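Local coordinates for uncharacterized protein (Clostridium sporogenes, PDB 4Q0Y) that is of unknown function but adopts a hot-dog, thioesterase-like fold, a long antiparallel sheet packed against helices, at residues S10-K15 against N24-V29; E64-S69 against Y92-D97. One frame throughout, in Å; residues are numbered along the deposited sequence. Where two conformers were deposited one is given.

Interaction 1: S10-K15 against N24-V29; sequences SIDVFK and NDKIGV
Lys26 reaches back across Asp12 and Phe14 on one face of a beta hairpin, in which strand 26-30 forms an outer edge of the hot-dog-like sheet within this chain and pairs antiparallel with strand 4-15. With CG anti to the backbone N (chi1 -167°) and the rest of the chain extended, the lysine runs past the CD2-CE2 side of Phe14 and brings its ammonium to the carboxylate of Asp12. In this salt bridge Lys26 NZ meets Asp12 OD1 at 2.9 Å from above the carboxylate plane, 65° out of it. Asp12 OD2 is bonded instead to Asn75 ND2 of the adjoining strand 68-80, so each carboxylate oxygen has its own partner and the group is fixed between two strands. Phe14 CE2 lies 3.8 Å from Lys26 CB; Phe22 meets the same ring edge-to-face.

A classic beta bulge interrupts the pairing: Ile27 and Gly28 both face Val13, whose carbonyl oxygen accepts from Ile27 N at 2.8 Å and from Gly28 N at 3.1 Å. Val13 N returns a bond to Gly28 O, while its side chain lies on the face opposite Asp12 and Phe14, where Tyr70 and Val130 touch it. Ile27 points toward strand 4-15, and its CD1 comes within 3.5 Å of Lys15 N.

Beyond the bulge, the side chains of Lys15 and Asp25 run alongside each other in the same direction. They meet through Lys15 CB and CD, while Lys15 NZ stays 5.8 Å from Asp25 OD2, the opposite charges near but not in contact. The same two residues are joined through the backbone, Lys15 N donating to Asp25 O at 2.8 Å with an N-H...O angle of 168°.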
ATOM      1  N   SER B  10     -12.135  -5.600   7.849  1.00 13.41           N
ATOM      2  CA  SER B  10     -11.908  -7.030   8.093  1.00 13.71           C
ATOM      3  C   SER B  10     -11.937  -7.809   6.782  1.00 12.33           C
ATOM      4  O   SER B  10     -12.373  -7.271   5.754  1.00 12.80           O
ATOM      5  CB  SER B  10     -12.985  -7.618   9.013  1.00 14.54           C
ATOM      6  OG  SER B  10     -14.258  -7.494   8.431  1.00 14.92           O
ATOM      7  N   ILE B  11     -11.490  -9.062   6.851  1.00 12.36           N
ATOM      8  CA  ILE B  11     -11.681 -10.021   5.770  1.00 12.22           C
ATOM      9  C   ILE B  11     -12.297 -11.293   6.355  1.00 13.35           C
ATOM     10  O   ILE B  11     -11.661 -11.969   7.137  1.00 14.97           O
ATOM     11  CB  ILE B  11     -10.359 -10.399   5.035  1.00 12.95           C
ATOM     12  CG1 ILE B  11      -9.614  -9.169   4.498  1.00 12.72           C
ATOM     13  CG2 ILE B  11     -10.653 -11.394   3.915  1.00 16.24           C
ATOM     14  CD1 ILE B  11      -8.166  -9.422   4.123  1.00 13.75           C
ATOM     15  N   ASP B  12     -13.526 -11.609   5.965  1.00 12.80           N
ATOM     16  CA  ASP B  12     -14.152 -12.881   6.344  1.00 13.53           C
ATOM     17  C   ASP B  12     -13.569 -13.980   5.460  1.00 12.85           C
ATOM     18  O   ASP B  12     -13.425 -13.781   4.250  1.00 12.78           O
ATOM     19  CB  ASP B  12     -15.658 -12.831   6.203  1.00 15.05           C
ATOM     20  CG  ASP B  12     -16.280 -11.862   7.167  1.00 18.40           C
ATOM     21  OD1 ASP B  12     -16.086 -12.063   8.367  1.00 21.82           O
ATOM     22  OD2 ASP B  12     -16.968 -10.921   6.738  1.00 22.14           O
ATOM     23  N   VAL B  13     -13.241 -15.120   6.072  1.00 12.35           N
ATOM     24  CA  VAL B  13     -12.557 -16.213   5.393  1.00 13.14           C
ATOM     25  C   VAL B  13     -13.431 -17.469   5.467  1.00 12.94           C
ATOM     26  O   VAL B  13     -13.890 -17.863   6.547  1.00 12.71           O
ATOM     27  CB  VAL B  13     -11.176 -16.492   5.998  1.00 13.31           C
ATOM     28  CG1 VAL B  13     -10.455 -17.614   5.234  1.00 15.41           C
ATOM     29  CG2 VAL B  13     -10.343 -15.209   6.021  1.00 14.13           C
ATOM     30  N   PHE B  14     -13.622 -18.095   4.315  1.00 13.96           N
ATOM     31  CA  PHE B  14     -14.494 -19.263   4.129  1.00 13.20           C
ATOM     32  C   PHE B  14     -13.749 -20.378   3.411  1.00 12.60           C
ATOM     33  O   PHE B  14     -12.797 -20.105   2.662  1.00 14.26           O
ATOM     34  CB  PHE B  14     -15.721 -18.903   3.296  1.00 12.84           C
ATOM     35  CG  PHE B  14     -16.553 -17.781   3.869  1.00 14.79           C
ATOM     36  CD1 PHE B  14     -16.205 -16.423   3.618  1.00 13.99           C
ATOM     37  CD2 PHE B  14     -17.686 -18.051   4.629  1.00 15.93           C
ATOM     38  CE1 PHE B  14     -16.966 -15.380   4.125  1.00 15.96           C
ATOM     39  CE2 PHE B  14     -18.444 -16.990   5.142  1.00 15.67           C
ATOM     40  CZ  PHE B  14     -18.082 -15.665   4.891  1.00 14.74           C
ATOM     41  N   LYS B  15     -14.204 -21.615   3.607  1.00 14.62           N
ATOM     42  CA  LYS B  15     -13.595 -22.768   2.971  1.00 15.80           C
ATOM     43  C   LYS B  15     -13.820 -22.717   1.467  1.00 14.67           C
ATOM     44  O   LYS B  15     -14.923 -22.438   1.016  1.00 16.50           O
ATOM     45  CB  LYS B  15     -14.152 -24.064   3.542  1.00 19.24           C
ATOM     46  CG  LYS B  15     -13.457 -25.305   3.050  1.00 23.03           C
ATOM     47  CD  LYS B  15     -13.913 -26.489   3.882  1.00 31.02           C
ATOM     48  CE  LYS B  15     -13.273 -27.756   3.420  1.00 36.76           C
ATOM     49  NZ  LYS B  15     -11.788 -27.689   3.465  1.00 37.92           N
ATOM     50  N   ASN B  24     -20.327 -20.555   2.082  1.00 15.75           N
ATOM     51  CA  ASN B  24     -20.944 -20.211   3.374  1.00 18.47           C
ATOM     52  C   ASN B  24     -20.387 -21.044   4.522  1.00 17.26           C
ATOM     53  O   ASN B  24     -20.990 -21.061   5.613  1.00 17.82           O
ATOM     54  CB  ASN B  24     -22.443 -20.495   3.313  1.00 23.53           C
ATOM     55  CG  ASN B  24     -23.154 -19.727   2.226  1.00 31.11           C
ATOM     56  OD1 ASN B  24     -23.962 -20.301   1.518  1.00 47.06           O
ATOM     57  ND2 ASN B  24     -22.868 -18.442   2.086  1.00 33.89           N
ATOM     58  N   ASP B  25     -19.254 -21.713   4.290  1.00 16.46           N
ATOM     59  CA  ASP B  25     -18.580 -22.550   5.315  1.00 16.58           C
ATOM     60  C   ASP B  25     -17.469 -21.697   5.937  1.00 14.66           C
ATOM     61  O   ASP B  25     -16.341 -21.673   5.464  1.00 15.17           O
ATOM     62  CB  ASP B  25     -18.027 -23.804   4.635  1.00 15.29           C
ATOM     63  CG  ASP B  25     -17.424 -24.793   5.592  1.00 18.16           C
ATOM     64  OD1 ASP B  25     -17.322 -24.524   6.802  1.00 18.25           O
ATOM     65  OD2 ASP B  25     -17.045 -25.870   5.115  1.00 20.24           O
ATOM     66  N   LYS B  26     -17.815 -20.968   6.998  1.00 15.52           N
ATOM     67  CA  LYS B  26     -16.913 -19.936   7.540  1.00 17.11           C
ATOM     68  C   LYS B  26     -15.789 -20.554   8.353  1.00 17.79           C
ATOM     69  O   LYS B  26     -16.038 -21.441   9.187  1.00 17.86           O
ATOM     70  CB  LYS B  26     -17.672 -18.909   8.380  1.00 19.63           C
ATOM     71  CG  LYS B  26     -16.837 -17.654   8.686  1.00 21.06           C
ATOM     72  CD  LYS B  26     -17.723 -16.497   9.058  1.00 26.83           C
ATOM     73  CE  LYS B  26     -16.903 -15.264   9.359  1.00 28.36           C
ATOM     74  NZ  LYS B  26     -17.826 -14.117   9.531  1.00 37.19           N
ATOM     75  N   ILE B  27     -14.570 -20.078   8.113  1.00 17.12           N
ATOM     76  CA  ILE B  27     -13.352 -20.515   8.821  1.00 20.45           C
ATOM     77  C   ILE B  27     -12.929 -19.502   9.872  1.00 24.77           C
ATOM     78  O   ILE B  27     -12.559 -19.883  10.981  1.00 26.95           O
ATOM     79  CB  ILE B  27     -12.202 -20.789   7.817  1.00 23.84           C
ATOM     80  CG1 ILE B  27     -12.517 -22.075   7.064  1.00 24.25           C
ATOM     81  CG2 ILE B  27     -10.822 -20.907   8.501  1.00 26.99           C
ATOM     82  CD1 ILE B  27     -11.632 -22.325   5.860  1.00 27.72           C
ATOM     83  N   GLY B  28     -12.925 -18.227   9.521  1.00 20.06           N
ATOM     84  CA  GLY B  28     -12.491 -17.210  10.462  1.00 17.85           C
ATOM     85  C   GLY B  28     -12.551 -15.822   9.879  1.00 16.94           C
ATOM     86  O   GLY B  28     -13.160 -15.606   8.818  1.00 13.52           O
ATOM     87  N   VAL B  29     -11.901 -14.889  10.565  0.50 16.92           N
ATOM     88  CA  VAL B  29     -11.887 -13.495  10.155  0.50 15.95           C
ATOM     89  C   VAL B  29     -10.524 -12.911  10.465  0.50 15.47           C
ATOM     90  O   VAL B  29      -9.927 -13.250  11.497  0.50 16.32           O
ATOM     91  CB  VAL B  29     -13.026 -12.698  10.788  0.50 15.64           C
ATOM     92  CG1 VAL B  29     -13.042 -12.902  12.293  0.50 16.77           C
ATOM     93  CG2 VAL B  29     -12.969 -11.230  10.368  0.50 16.25           C
TER

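Interaction 2: E64-S69 against Y92-D97; sequences ESFKYS and YILVGD
Phe66 holds CG anti to its own carbonyl carbon (chi1 -66°), and its second torsion turns the ring so that one face receives Leu94, at the open end of the antiparallel hairpin made by strands 68-80 and 83-95. Leu94 CB stands 3.5 Å from the centroid of the Phe66 ring, only 6° off its normal, a well-centred CH-pi contact. Farther out, Leu94 divides its methyls: CD1 reaches Phe66 CE1, and CD2 packs on the side chain of Ser69. Asp97 lies alongside the ring, its CB 3.6 Å from Phe66 CE2 and its carboxylate plane 24° from the ring plane. Asp97 OD1 accepts from Lys101 N, which ties the carboxylate to the backbone just ahead of strand 102-106.

The backbone beneath forms a classic beta bulge, Lys67 and Tyr68 both facing Val95. Tyr68 N donates to Val95 O at 3.2 Å, and Val95 N returns a bond to Tyr68 O at 2.8 Å. On the face away from Phe66, the Tyr68 ring turns an edge to Val95 CG1, while Leu123 and Lys124 of helix 117-126 touch Val95. Next to the bulge, Lys67 N bonds Gly96 O from above its carbonyl plane, and Asp97 CA sends a C-H toward Ser65 O at 3.4 Å.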
ATOM      1  N   GLU B  64      -5.621 -28.062  -4.219  1.00 19.05           N
ATOM      2  CA  GLU B  64      -4.503 -28.842  -3.710  1.00 20.10           C
ATOM      3  C   GLU B  64      -3.151 -28.366  -4.223  1.00 20.00           C
ATOM      4  O   GLU B  64      -2.128 -28.691  -3.626  1.00 20.47           O
ATOM      5  CB  GLU B  64      -4.666 -30.324  -4.028  1.00 23.28           C
ATOM      6  CG  GLU B  64      -5.884 -31.015  -3.437  1.00 24.46           C
ATOM      7  CD  GLU B  64      -7.174 -30.856  -4.223  1.00 27.02           C
ATOM      8  OE1 GLU B  64      -7.205 -30.283  -5.330  1.00 27.59           O
ATOM      9  OE2 GLU B  64      -8.184 -31.311  -3.708  1.00 29.80           O
ATOM     10  N   SER B  65      -3.148 -27.618  -5.338  1.00 19.16           N
ATOM     11  CA  SER B  65      -1.931 -27.076  -5.937  1.00 20.12           C
ATOM     12  C   SER B  65      -1.379 -25.838  -5.225  1.00 19.09           C
ATOM     13  O   SER B  65      -0.312 -25.393  -5.557  1.00 19.57           O
ATOM     14  CB  SER B  65      -2.200 -26.719  -7.412  1.00 20.91           C
ATOM     15  OG  SER B  65      -2.702 -27.858  -8.120  1.00 21.86           O
ATOM     16  N   PHE B  66      -2.089 -25.311  -4.232  1.00 18.24           N
ATOM     17  CA  PHE B  66      -1.749 -24.050  -3.574  1.00 18.23           C
ATOM     18  C   PHE B  66      -1.545 -24.218  -2.070  1.00 18.79           C
ATOM     19  O   PHE B  66      -2.125 -25.114  -1.452  1.00 18.47           O
ATOM     20  CB  PHE B  66      -2.861 -23.042  -3.835  1.00 14.96           C
ATOM     21  CG  PHE B  66      -2.981 -22.661  -5.278  1.00 15.14           C
ATOM     22  CD1 PHE B  66      -3.770 -23.420  -6.137  1.00 15.72           C
ATOM     23  CD2 PHE B  66      -2.301 -21.551  -5.780  1.00 15.95           C
ATOM     24  CE1 PHE B  66      -3.869 -23.090  -7.497  1.00 16.93           C
ATOM     25  CE2 PHE B  66      -2.398 -21.209  -7.128  1.00 16.81           C
ATOM     26  CZ  PHE B  66      -3.164 -21.998  -7.986  1.00 17.29           C
ATOM     27  N   LYS B  67      -0.704 -23.360  -1.493  1.00 18.96           N
ATOM     28  CA  LYS B  67      -0.496 -23.331  -0.047  1.00 18.64           C
ATOM     29  C   LYS B  67      -1.788 -23.001   0.692  1.00 17.31           C
ATOM     30  O   LYS B  67      -2.147 -23.712   1.643  1.00 18.27           O
ATOM     31  CB  LYS B  67       0.608 -22.323   0.324  1.00 20.70           C
ATOM     32  CG  LYS B  67       0.935 -22.143   1.796  1.00 22.70           C
ATOM     33  CD  LYS B  67       1.692 -23.323   2.329  1.00 30.47           C
ATOM     34  CE  LYS B  67       1.547 -23.413   3.829  1.00 31.93           C
ATOM     35  NZ  LYS B  67       2.433 -24.446   4.424  1.00 32.44           N
ATOM     36  N   TYR B  68      -2.479 -21.950   0.253  1.00 15.84           N
ATOM     37  CA  TYR B  68      -3.769 -21.559   0.829  1.00 16.78           C
ATOM     38  C   TYR B  68      -4.787 -21.382  -0.264  1.00 16.29           C
ATOM     39  O   TYR B  68      -4.453 -20.871  -1.360  1.00 17.54           O
ATOM     40  CB  TYR B  68      -3.696 -20.257   1.584  1.00 17.28           C
ATOM     41  CG  TYR B  68      -2.669 -20.220   2.662  1.00 18.93           C
ATOM     42  CD1 TYR B  68      -2.827 -21.002   3.819  1.00 20.38           C
ATOM     43  CD2 TYR B  68      -1.543 -19.418   2.552  1.00 17.68           C
ATOM     44  CE1 TYR B  68      -1.871 -20.981   4.822  1.00 23.17           C
ATOM     45  CE2 TYR B  68      -0.584 -19.379   3.551  1.00 20.87           C
ATOM     46  CZ  TYR B  68      -0.753 -20.159   4.687  1.00 22.35           C
ATOM     47  OH  TYR B  68       0.165 -20.145   5.682  1.00 25.33           O
ATOM     48  N   SER B  69      -5.997 -21.841   0.015  1.00 15.41           N
ATOM     49  CA  SER B  69      -7.147 -21.618  -0.876  0.50 15.65           C
ATOM     50  C   SER B  69      -8.330 -21.251   0.004  1.00 15.55           C
ATOM     51  O   SER B  69      -8.705 -22.014   0.889  1.00 15.98           O
ATOM     52  CB  SER B  69      -7.494 -22.800  -1.784  0.50 15.98           C
ATOM     53  OG  SER B  69      -6.342 -23.336  -2.375  0.50 16.38           O
ATOM     54  N   TYR B  92     -12.461 -15.460  -4.757  1.00 10.94           N
ATOM     55  CA  TYR B  92     -11.779 -16.757  -4.558  1.00 11.98           C
ATOM     56  C   TYR B  92     -10.296 -16.446  -4.622  1.00 13.08           C
ATOM     57  O   TYR B  92      -9.851 -15.753  -5.544  1.00 13.67           O
ATOM     58  CB  TYR B  92     -12.153 -17.801  -5.628  1.00 12.25           C
ATOM     59  CG  TYR B  92     -13.633 -17.845  -6.027  1.00 13.28           C
ATOM     60  CD1 TYR B  92     -14.668 -17.694  -5.073  1.00 13.62           C
ATOM     61  CD2 TYR B  92     -13.997 -18.111  -7.342  1.00 14.34           C
ATOM     62  CE1 TYR B  92     -16.006 -17.739  -5.441  1.00 14.52           C
ATOM     63  CE2 TYR B  92     -15.339 -18.161  -7.722  1.00 14.98           C
ATOM     64  CZ  TYR B  92     -16.336 -17.969  -6.769  1.00 14.84           C
ATOM     65  OH  TYR B  92     -17.657 -18.033  -7.127  1.00 15.99           O
ATOM     66  N   ILE B  93      -9.521 -16.967  -3.671  1.00 12.63           N
ATOM     67  CA  ILE B  93      -8.079 -16.708  -3.660  1.00 13.33           C
ATOM     68  C   ILE B  93      -7.315 -18.018  -3.579  1.00 13.01           C
ATOM     69  O   ILE B  93      -7.692 -18.895  -2.807  1.00 12.33           O
ATOM     70  CB  ILE B  93      -7.688 -15.680  -2.565  1.00 16.09           C
ATOM     71  CG1 ILE B  93      -6.274 -15.172  -2.791  1.00 17.62           C
ATOM     72  CG2 ILE B  93      -7.845 -16.252  -1.159  1.00 16.61           C
ATOM     73  CD1 ILE B  93      -6.024 -13.809  -2.182  1.00 19.64           C
ATOM     74  N   LEU B  94      -6.298 -18.146  -4.448  1.00 13.92           N
ATOM     75  CA  LEU B  94      -5.434 -19.323  -4.524  1.00 13.83           C
ATOM     76  C   LEU B  94      -4.016 -18.807  -4.361  1.00 14.85           C
ATOM     77  O   LEU B  94      -3.521 -18.084  -5.227  1.00 13.39           O
ATOM     78  CB  LEU B  94      -5.621 -19.997  -5.871  1.00 14.38           C
ATOM     79  CG  LEU B  94      -7.020 -20.504  -6.183  1.00 16.55           C
ATOM     80  CD1 LEU B  94      -7.101 -20.907  -7.655  1.00 19.00           C
ATOM     81  CD2 LEU B  94      -7.394 -21.655  -5.267  1.00 17.94           C
ATOM     82  N   VAL B  95      -3.381 -19.133  -3.238  1.00 14.89           N
ATOM     83  CA  VAL B  95      -2.104 -18.527  -2.841  1.00 16.49           C
ATOM     84  C   VAL B  95      -0.971 -19.546  -2.895  1.00 17.16           C
ATOM     85  O   VAL B  95      -0.999 -20.532  -2.150  1.00 16.66           O
ATOM     86  CB  VAL B  95      -2.151 -17.922  -1.414  1.00 15.14           C
ATOM     87  CG1 VAL B  95      -0.820 -17.269  -1.022  1.00 14.65           C
ATOM     88  CG2 VAL B  95      -3.286 -16.921  -1.279  1.00 14.62           C
ATOM     89  N   GLY B  96       0.037 -19.277  -3.727  1.00 16.78           N
ATOM     90  CA  GLY B  96       1.268 -20.029  -3.715  1.00 18.71           C
ATOM     91  C   GLY B  96       1.235 -21.398  -4.344  1.00 19.59           C
ATOM     92  O   GLY B  96       1.193 -22.420  -3.640  1.00 19.67           O
ATOM     93  N   ASP B  97       1.283 -21.418  -5.674  1.00 18.98           N
ATOM     94  CA  ASP B  97       1.477 -22.668  -6.418  1.00 18.86           C
ATOM     95  C   ASP B  97       2.956 -23.051  -6.442  1.00 19.89           C
ATOM     96  O   ASP B  97       3.790 -22.357  -5.840  1.00 19.20           O
ATOM     97  CB  ASP B  97       0.817 -22.624  -7.809  1.00 20.24           C
ATOM     98  CG  ASP B  97       1.488 -21.665  -8.802  1.00 22.56           C
ATOM     99  OD1 ASP B  97       2.593 -21.118  -8.571  1.00 21.16           O
ATOM    100  OD2 ASP B  97       0.874 -21.492  -9.876  1.00 26.37           O
TER

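Interactions 1 and 2 belong to one antiparallel sheet, whose strands 4-15 and 68-80 are neighbours. Each closes part of a separate hairpin, and the first hairpin is complete before the second begins. Their centres are 15 Å apart and their nearest atoms about 5 Å, so the two do not meet directly. Strand 68-80 is the link: its Tyr70 packs on Val13 and Ile27 of interaction 1 and also on Ile93, in the 92-97 segment of interaction 2. Phe16, just past residues 10-15, reaches Ser69 and Leu94. A cadmium ion lies about 5 Å from Gly96, whereas one is about 9 Å from the side chain of Ser10.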